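Local coordinates for protein toll (Drosophila melanogaster, PDB 4LXR) that acts as the receptor for the cleaved, activated form of the cytokine spaetzle, signalling in antifungal immunity and in dorsal-ventral patterning of the embryo, at residues L103-S107 with D108-M112. Sequence-based numbering, arbitrary orientation.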
loop_
_atom_site.group_PDB
_atom_site.type_symbol
_atom_site.label_atom_id
_atom_site.label_comp_id
_atom_site.label_asym_id
_atom_site.label_seq_id
_atom_site.Cartn_x
_atom_site.Cartn_y
_atom_site.Cartn_z
ATOM N N LEU A 103 -23.788 -34.073 -2.248
ATOM C CA LEU A 103 -22.950 -34.919 -1.397
ATOM C C LEU A 103 -21.504 -34.735 -1.818
ATOM O O LEU A 103 -21.160 -34.929 -2.998
ATOM C CB LEU A 103 -23.323 -36.406 -1.519
ATOM C CG LEU A 103 -22.405 -37.380 -0.745
ATOM C CD1 LEU A 103 -22.425 -37.128 0.782
ATOM C CD2 LEU A 103 -22.737 -38.877 -1.054
ATOM N N ILE A 104 -20.667 -34.359 -0.852
ATOM C CA ILE A 104 -19.216 -34.248 -1.023
ATOM C C ILE A 104 -18.574 -35.321 -0.142
ATOM O O ILE A 104 -18.939 -35.489 1.022
ATOM C CB ILE A 104 -18.738 -32.851 -0.612
ATOM C CG1 ILE A 104 -19.223 -31.819 -1.643
ATOM C CG2 ILE A 104 -17.212 -32.800 -0.416
ATOM C CD1 ILE A 104 -19.420 -30.474 -1.076
ATOM N N PHE A 105 -17.667 -36.100 -0.711
ATOM C CA PHE A 105 -16.994 -37.148 0.048
ATOM C C PHE A 105 -15.519 -37.024 -0.259
ATOM O O PHE A 105 -15.052 -37.467 -1.311
ATOM C CB PHE A 105 -17.520 -38.547 -0.317
ATOM C CG PHE A 105 -17.135 -39.627 0.679
ATOM C CD1 PHE A 105 -15.861 -40.209 0.651
ATOM C CD2 PHE A 105 -18.044 -40.062 1.631
ATOM C CE1 PHE A 105 -15.517 -41.201 1.552
ATOM C CE2 PHE A 105 -17.707 -41.051 2.562
ATOM C CZ PHE A 105 -16.443 -41.620 2.526
ATOM N N GLU A 106 -14.796 -36.402 0.668
ATOM C CA GLU A 106 -13.377 -36.118 0.514
ATOM C C GLU A 106 -12.600 -36.853 1.595
ATOM O O GLU A 106 -12.716 -36.514 2.772
ATOM C CB GLU A 106 -13.162 -34.608 0.636
ATOM C CG GLU A 106 -11.738 -34.141 0.583
ATOM C CD GLU A 106 -11.653 -32.637 0.814
ATOM O OE1 GLU A 106 -11.321 -32.235 1.947
ATOM O OE2 GLU A 106 -11.944 -31.864 -0.124
ATOM N N SER A 107 -11.800 -37.849 1.216
ATOM C CA SER A 107 -11.084 -38.621 2.234
ATOM C C SER A 107 -9.834 -39.326 1.746
ATOM O O SER A 107 -9.814 -39.882 0.653
ATOM C CB SER A 107 -12.021 -39.659 2.883
ATOM O OG SER A 107 -11.273 -40.528 3.731
ATOM N N ASP A 108 -8.809 -39.342 2.591
ATOM C CA ASP A 108 -7.601 -40.115 2.329
ATOM C C ASP A 108 -7.550 -41.367 3.192
ATOM O O ASP A 108 -6.524 -42.052 3.280
ATOM C CB ASP A 108 -6.367 -39.239 2.568
ATOM C CG ASP A 108 -6.356 -38.021 1.662
ATOM O OD1 ASP A 108 -6.879 -38.114 0.524
ATOM O OD2 ASP A 108 -5.845 -36.970 2.081
ATOM N N ASN A 109 -8.668 -41.653 3.843
ATOM C CA ASN A 109 -8.809 -42.867 4.636
ATOM C C ASN A 109 -10.055 -43.609 4.173
ATOM O O ASN A 109 -11.083 -43.595 4.850
ATOM C CB ASN A 109 -8.884 -42.523 6.133
ATOM C CG ASN A 109 -9.105 -43.751 7.006
ATOM O OD1 ASN A 109 -8.849 -44.876 6.580
ATOM N ND2 ASN A 109 -9.586 -43.535 8.236
ATOM N N LEU A 110 -9.946 -44.255 3.011
ATOM C CA LEU A 110 -11.074 -44.932 2.361
ATOM C C LEU A 110 -11.377 -46.320 2.944
ATOM O O LEU A 110 -12.529 -46.634 3.231
ATOM C CB LEU A 110 -10.833 -45.049 0.849
ATOM C CG LEU A 110 -10.678 -43.744 0.056
ATOM C CD1 LEU A 110 -10.321 -44.017 -1.411
ATOM C CD2 LEU A 110 -11.932 -42.858 0.166
ATOM N N GLY A 111 -10.346 -47.142 3.109
ATOM C CA GLY A 111 -10.512 -48.496 3.624
ATOM C C GLY A 111 -10.814 -49.503 2.528
ATOM O O GLY A 111 -10.665 -50.697 2.745
ATOM N N MET A 112 -11.210 -49.001 1.353
ATOM C CA MET A 112 -11.640 -49.800 0.205
ATOM C C MET A 112 -11.827 -48.866 -1.003
ATOM O O MET A 112 -11.724 -47.637 -0.879
ATOM C CB MET A 112 -12.969 -50.504 0.512
ATOM C CG MET A 112 -14.163 -49.538 0.629
ATOM S SD MET A 112 -15.709 -50.292 1.219
ATOM C CE MET A 112 -16.213 -51.279 -0.223
#
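Phe105 meets Leu110 through the rim of its ring: CE1 lies 4.2 Å from Leu110 CD2, which sits near the ring plane rather than over a face. With CG anti to the backbone N (chi1 -165°), the ring reaches in among Met77, Leu82 and Phe130. Phe105 and Leu110 thus join the apolar interior of a leucine-rich-repeat solenoid, near the N-terminal end of the extracellular domain, where strand 102-106 runs parallel to 74-78 and 127-131 and the chain then turns off into a loop. Ser107 forms an ST turn at the end of the strand: its OG lies 2.8 Å from Asn109 N and accepts that N-H at a fairly straight angle of 155°, and is also hydrogen-bonded to the carbonyl O of Cys80. Replacing this serine with alanine removes OG and is likely to leave both the Asn109 N-H and the Cys80 carbonyl without this partner, and the start of the loop less firmly set. The Ser107 carbonyl O lies 3.7 Å from Leu110 CD2 and is hydrogen-bonded to Thr132 OG1. Asp108, its CB directed away from the strand, forms a salt bridge through OD2 with Arg133 and packs on Arg11 of the bound spaetzle chain.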